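PDB 6JDR: PP1b from Porcine reproductive and respiratory syndrome virus, which probably unwinds RNA and DNA duplexes with 5' to 3' polarity, using ATP hydrolysis, as the helicase piece of the viral replicase polyprotein. Local coordinates for residues L184-N190 / S203-V209; I276-G280 / T362-H366. The protein carries 1 engineered substitution. All blocks are in the same frame, centred on the assembly; numbering follows the deposited sequence.

Contact 1 of 2, residues L184-N190 / S203-V209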
loop_
_atom_site.group_PDB
_atom_site.type_symbol
_atom_site.label_atom_id
_atom_site.label_comp_id
_atom_site.label_asym_id
_atom_site.label_seq_id
_atom_site.Cartn_x
_atom_site.Cartn_y
_atom_site.Cartn_z
ATOM N N LEU A 184 7.054 12.410 -5.226
ATOM C CA LEU A 184 6.858 12.891 -3.861
ATOM C C LEU A 184 7.258 14.353 -3.714
ATOM O O LEU A 184 6.629 15.096 -2.961
ATOM C CB LEU A 184 7.660 12.045 -2.869
ATOM C CG LEU A 184 7.220 10.588 -2.710
ATOM C CD1 LEU A 184 8.289 9.791 -1.979
ATOM C CD2 LEU A 184 5.892 10.491 -1.977
ATOM N N GLY A 185 8.311 14.761 -4.417
ATOM C CA GLY A 185 8.836 16.119 -4.301
ATOM C C GLY A 185 9.780 16.260 -3.121
ATOM O O GLY A 185 10.964 16.546 -3.303
ATOM N N THR A 186 9.254 16.060 -1.913
ATOM C CA THR A 186 10.038 16.173 -0.682
ATOM C C THR A 186 10.053 14.833 0.062
ATOM O O THR A 186 9.001 14.326 0.461
ATOM C CB THR A 186 9.457 17.267 0.245
ATOM O OG1 THR A 186 8.993 18.376 -0.538
ATOM C CG2 THR A 186 10.504 17.758 1.240
ATOM N N CYS A 187 11.247 14.269 0.244
ATOM C CA CYS A 187 11.409 12.965 0.898
ATOM C C CYS A 187 12.854 12.740 1.340
ATOM O O CYS A 187 13.759 13.444 0.892
ATOM C CB CYS A 187 10.985 11.847 -0.052
ATOM S SG CYS A 187 11.772 11.908 -1.676
ATOM N N ARG A 188 13.063 11.765 2.225
ATOM C CA ARG A 188 14.417 11.358 2.619
ATOM C C ARG A 188 14.884 10.146 1.821
ATOM O O ARG A 188 14.080 9.307 1.422
ATOM C CB ARG A 188 14.500 11.046 4.118
ATOM C CG ARG A 188 14.493 12.281 5.012
ATOM C CD ARG A 188 13.236 12.377 5.857
ATOM N NE ARG A 188 13.379 11.697 7.144
ATOM C CZ ARG A 188 12.399 11.554 8.036
ATOM N NH1 ARG A 188 11.181 12.028 7.791
ATOM N NH2 ARG A 188 12.636 10.925 9.181
ATOM N N PHE A 189 16.191 10.071 1.590
ATOM C CA PHE A 189 16.808 8.917 0.945
ATOM C C PHE A 189 18.327 9.008 0.971
ATOM O O PHE A 189 18.897 10.066 1.240
ATOM C CB PHE A 189 16.332 8.764 -0.506
ATOM C CG PHE A 189 16.531 9.992 -1.351
ATOM C CD1 PHE A 189 17.743 10.230 -1.987
ATOM C CD2 PHE A 189 15.497 10.898 -1.533
ATOM C CE1 PHE A 189 17.923 11.356 -2.776
ATOM C CE2 PHE A 189 15.670 12.026 -2.323
ATOM C CZ PHE A 189 16.885 12.255 -2.943
ATOM N N ASN A 190 18.967 7.876 0.700
ATOM C CA ASN A 190 20.400 7.817 0.465
ATOM C C ASN A 190 20.608 7.377 -0.974
ATOM O O ASN A 190 20.136 6.311 -1.369
ATOM C CB ASN A 190 21.060 6.816 1.411
ATOM C CG ASN A 190 20.929 7.211 2.871
ATOM O OD1 ASN A 190 21.205 8.352 3.246
ATOM N ND2 ASN A 190 20.517 6.266 3.705
ATOM N N SER A 203 15.809 15.642 0.964
ATOM C CA SER A 203 15.264 16.590 1.932
ATOM C C SER A 203 15.543 16.153 3.371
ATOM O O SER A 203 16.042 15.052 3.619
ATOM C CB SER A 203 13.759 16.745 1.722
ATOM O OG SER A 203 13.467 17.031 0.366
ATOM N N ARG A 204 15.217 17.034 4.313
ATOM C CA ARG A 204 15.386 16.760 5.740
ATOM C C ARG A 204 14.154 16.071 6.329
ATOM O O ARG A 204 14.267 15.291 7.279
ATOM C CB ARG A 204 15.662 18.063 6.498
ATOM C CG ARG A 204 16.840 18.876 5.970
ATOM C CD ARG A 204 18.150 18.096 5.976
ATOM N NE ARG A 204 18.442 17.477 7.271
ATOM C CZ ARG A 204 18.896 18.124 8.347
ATOM N NH1 ARG A 204 19.122 19.435 8.317
ATOM N NH2 ARG A 204 19.124 17.451 9.471
ATOM N N THR A 205 12.984 16.368 5.765
ATOM C CA THR A 205 11.723 15.774 6.203
ATOM C C THR A 205 11.010 15.087 5.038
ATOM O O THR A 205 11.398 15.249 3.878
ATOM C CB THR A 205 10.787 16.842 6.792
ATOM O OG1 THR A 205 10.538 17.855 5.808
ATOM C CG2 THR A 205 11.408 17.476 8.032
ATOM N N GLY A 206 9.967 14.326 5.365
ATOM C CA GLY A 206 9.175 13.595 4.372
ATOM C C GLY A 206 9.322 12.088 4.511
ATOM O O GLY A 206 10.126 11.609 5.314
ATOM N N PRO A 207 8.539 11.324 3.730
ATOM C CA PRO A 207 8.643 9.865 3.762
ATOM C C PRO A 207 9.986 9.376 3.233
ATOM O O PRO A 207 10.561 10.006 2.350
ATOM C CB PRO A 207 7.513 9.407 2.834
ATOM C CG PRO A 207 7.233 10.570 1.948
ATOM C CD PRO A 207 7.536 11.793 2.756
ATOM N N TRP A 208 10.483 8.271 3.778
ATOM C CA TRP A 208 11.706 7.656 3.272
ATOM C C TRP A 208 11.427 6.910 1.967
ATOM O O TRP A 208 10.376 6.289 1.812
ATOM C CB TRP A 208 12.291 6.688 4.298
ATOM C CG TRP A 208 13.107 7.350 5.356
ATOM C CD1 TRP A 208 12.657 7.864 6.537
ATOM C CD2 TRP A 208 14.524 7.561 5.338
ATOM N NE1 TRP A 208 13.707 8.387 7.256
ATOM C CE2 TRP A 208 14.865 8.213 6.543
ATOM C CE3 TRP A 208 15.540 7.263 4.419
ATOM C CZ2 TRP A 208 16.178 8.574 6.856
ATOM C CZ3 TRP A 208 16.849 7.622 4.730
ATOM C CH2 TRP A 208 17.155 8.272 5.940
ATOM N N VAL A 209 12.369 6.992 1.031
ATOM C CA VAL A 209 12.345 6.171 -0.180
ATOM C C VAL A 209 13.576 5.272 -0.147
ATOM O O VAL A 209 14.708 5.750 -0.263
ATOM C CB VAL A 209 12.345 7.019 -1.461
ATOM C CG1 VAL A 209 12.145 6.130 -2.681
ATOM C CG2 VAL A 209 11.254 8.078 -1.394
HETATM O O HOH W 1 17.260 5.566 0.905
#

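Contact 2 of 2, residues I276-G280 / T362-H366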
loop_
_atom_site.group_PDB
_atom_site.type_symbol
_atom_site.label_atom_id
_atom_site.label_comp_id
_atom_site.label_asym_id
_atom_site.label_seq_id
_atom_site.Cartn_x
_atom_site.Cartn_y
_atom_site.Cartn_z
ATOM N N ILE A 276 -13.611 7.475 -10.729
ATOM C CA ILE A 276 -14.898 8.161 -10.815
ATOM C C ILE A 276 -14.695 9.520 -11.481
ATOM O O ILE A 276 -13.840 10.304 -11.062
ATOM C CB ILE A 276 -15.523 8.343 -9.411
ATOM C CG1 ILE A 276 -15.807 6.976 -8.767
ATOM C CG2 ILE A 276 -16.797 9.177 -9.477
ATOM C CD1 ILE A 276 -16.727 6.074 -9.569
ATOM N N TRP A 277 -15.479 9.787 -12.523
ATOM C CA TRP A 277 -15.381 11.038 -13.279
ATOM C C TRP A 277 -16.590 11.958 -13.091
ATOM O O TRP A 277 -16.594 13.082 -13.597
ATOM C CB TRP A 277 -15.204 10.730 -14.770
ATOM C CG TRP A 277 -13.920 10.018 -15.094
ATOM C CD1 TRP A 277 -13.738 8.670 -15.224
ATOM C CD2 TRP A 277 -12.640 10.619 -15.328
ATOM N NE1 TRP A 277 -12.425 8.396 -15.523
ATOM C CE2 TRP A 277 -11.730 9.574 -15.592
ATOM C CE3 TRP A 277 -12.174 11.940 -15.339
ATOM C CZ2 TRP A 277 -10.379 9.809 -15.867
ATOM C CZ3 TRP A 277 -10.831 12.173 -15.612
ATOM C CH2 TRP A 277 -9.951 11.111 -15.872
ATOM N N ARG A 278 -17.601 11.494 -12.358
ATOM C CA ARG A 278 -18.874 12.208 -12.255
ATOM C C ARG A 278 -18.932 13.191 -11.090
ATOM O O ARG A 278 -19.633 14.196 -11.172
ATOM C CB ARG A 278 -20.035 11.216 -12.154
ATOM C CG ARG A 278 -20.284 10.432 -13.434
ATOM C CD ARG A 278 -21.547 9.594 -13.332
ATOM N NE ARG A 278 -21.417 8.519 -12.349
ATOM C CZ ARG A 278 -22.422 7.761 -11.908
ATOM N NH1 ARG A 278 -23.665 7.947 -12.351
ATOM N NH2 ARG A 278 -22.183 6.809 -11.011
ATOM N N PHE A 279 -18.210 12.905 -10.009
ATOM C CA PHE A 279 -18.220 13.768 -8.822
ATOM C C PHE A 279 -16.926 13.660 -8.020
ATOM O O PHE A 279 -16.119 12.753 -8.229
ATOM C CB PHE A 279 -19.431 13.453 -7.929
ATOM C CG PHE A 279 -19.717 11.981 -7.779
ATOM C CD1 PHE A 279 -20.780 11.396 -8.455
ATOM C CD2 PHE A 279 -18.924 11.179 -6.966
ATOM C CE1 PHE A 279 -21.047 10.042 -8.324
ATOM C CE2 PHE A 279 -19.187 9.824 -6.831
ATOM C CZ PHE A 279 -20.250 9.255 -7.511
ATOM N N GLY A 280 -16.750 14.591 -7.089
ATOM C CA GLY A 280 -15.521 14.695 -6.312
ATOM C C GLY A 280 -15.293 13.584 -5.308
ATOM O O GLY A 280 -16.167 12.749 -5.069
ATOM N N THR A 362 -25.569 11.328 -5.636
ATOM C CA THR A 362 -24.770 10.991 -6.813
ATOM C C THR A 362 -25.308 11.552 -8.141
ATOM O O THR A 362 -24.885 11.111 -9.210
ATOM C CB THR A 362 -24.626 9.463 -6.941
ATOM O OG1 THR A 362 -25.925 8.867 -7.020
ATOM C CG2 THR A 362 -23.870 8.894 -5.747
ATOM N N ARG A 363 -26.232 12.511 -8.081
ATOM C CA ARG A 363 -26.731 13.176 -9.289
ATOM C C ARG A 363 -25.854 14.365 -9.688
ATOM O O ARG A 363 -25.646 14.614 -10.876
ATOM C CB ARG A 363 -28.165 13.678 -9.090
ATOM C CG ARG A 363 -29.196 12.628 -8.710
ATOM C CD ARG A 363 -29.185 11.436 -9.652
ATOM N NE ARG A 363 -28.172 10.445 -9.288
ATOM C CZ ARG A 363 -27.751 9.458 -10.079
ATOM N NH1 ARG A 363 -28.241 9.305 -11.305
ATOM N NH2 ARG A 363 -26.826 8.615 -9.638
ATOM N N ALA A 364 -25.357 15.101 -8.696
ATOM C CA ALA A 364 -24.647 16.356 -8.939
ATOM C C ALA A 364 -23.201 16.146 -9.366
ATOM O O ALA A 364 -22.568 15.151 -9.001
ATOM C CB ALA A 364 -24.691 17.234 -7.699
ATOM N N ARG A 365 -22.688 17.107 -10.130
ATOM C CA ARG A 365 -21.309 17.089 -10.603
ATOM C C ARG A 365 -20.437 18.046 -9.792
ATOM O O ARG A 365 -19.404 17.645 -9.259
ATOM C CB ARG A 365 -21.262 17.456 -12.088
ATOM C CG ARG A 365 -19.890 17.328 -12.729
ATOM C CD ARG A 365 -19.952 17.598 -14.224
ATOM N NE ARG A 365 -20.552 16.491 -14.970
ATOM C CZ ARG A 365 -19.934 15.348 -15.272
ATOM N NH1 ARG A 365 -18.678 15.123 -14.886
ATOM N NH2 ARG A 365 -20.582 14.415 -15.961
ATOM N N HIS A 366 -20.864 19.305 -9.697
ATOM C CA HIS A 366 -20.052 20.363 -9.086
ATOM C C HIS A 366 -20.543 20.849 -7.721
ATOM O O HIS A 366 -19.730 21.244 -6.881
ATOM C CB HIS A 366 -19.944 21.553 -10.044
ATOM C CG HIS A 366 -19.251 21.227 -11.329
ATOM N ND1 HIS A 366 -17.908 20.922 -11.393
ATOM C CD2 HIS A 366 -19.715 21.153 -12.599
ATOM C CE1 HIS A 366 -17.574 20.675 -12.647
ATOM N NE2 HIS A 366 -18.653 20.809 -13.398
HETATM O O HOH W 2 -26.281 6.948 -12.664
#

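Contact 1 of 2, residues L184-N190 / S203-V209
Arg188 meets residues 207-209 through its backbone first. Arg188 N donates to Pro207 O at 3.1 Å, while Val209 N reaches Arg188 O at 2.9 Å, and the two together make a single parallel beta bridge to Trp208. Just before the bridge, Ser203 N bonds to Cys187 O at 3.0 Å; just after it, water 1 accepts from Asn190 N and donates to Val209 O. This lies in the superfamily 1 helicase core, where strand 168-171, helix 174-184 and strand 208-211 form a beta-alpha-beta unit. Strand 208-211 is outermost in the parallel sheet; Trp208 bonds back to Asp167 and Ile169, and Arg188 pairs with the strand's other side.

The root of the arginine side chain covers the indole. Arg188 CB sits over the face of the Trp208 ring, 3.7 Å from the six-membered centroid, in a CH-pi contact. Bends at chi2 (113°) and chi3 (90°) carry the guanidinium past the indole nitrogen, its plane turned 57° from the ring; Arg188 NE and Trp208 NE1, both donors, do not bond. Arg188 NH1 makes a weak bond to Gly206 O.

On the helix side, Leu184 CD1 meets Val209 CG2 tip to tip at 3.5 Å, and Cys187 SG packs on the same methyl.

Contact 2 of 2, residues I276-G280 / T362-H366
Arg365 lays its aliphatic chain along the backbone carbonyl of Arg278. Arg365 CA makes a C-H...O contact with Arg278 O at 3.4 Å. Arg365 CB lies 3.8 Å from Arg278 O, and Arg365 CG 3.5 Å from the same atom. With CG anti to the backbone N (chi1 -174°) the chain runs straight, then turns at chi3 (-74°) and chi4 (-77°), and one guanidinium face comes over Arg278 O. At the tip, Arg365 NH1 gives a weak hydrogen bond to Trp277 O, 3.2 Å away at the guanidinium edge.

The two loops adjoin strands of different parallel sheets in the helicase core. Residues 276-280 lead from strand 270-276 into helix 281-287, with Gly280 as N-cap; residues 362-366 join helix 354-361 to strand 367-371, and their Thr-Arg-Ala-Arg sequence is consistent with motif VI of superfamily 1 helicases.

Phe279 and Thr362 lie side by side, Phe279 CE1 being 3.9 Å from Thr362 CB, while Ala364 O sits at the ring edge. Thr362 OG1 bonds to Leu358 O and accepts a nearly straight bond at 2.8 Å from Arg363 NH2, in the plane of that guanidinium. Water 2 accepts from Arg278 NH1 and, more weakly, from Arg363 NH1.

Both contacts belong to the helicase core, with nearest atoms about 20 Å apart. Contact 1 is local: only twelve residues separate its halves, and it adds a single bridge at the outer edge of the seven-stranded parallel sheet. Contact 2 spans 81 intervening residues and brings the loop after strand 270-276 of that sheet against the loop before strand 367-371 of the five-stranded one. Each mixes buried and exposed residues, but contact 1 covers more than twice the surface. Contact 1 combines backbone pairing, an arginine-indole CH-pi contact and apolar packing toward the helix; contact 2 has no backbone hydrogen bond across it and joins arginine-to-carbonyl contacts and a bridging water with Phe279 packed beside Thr362.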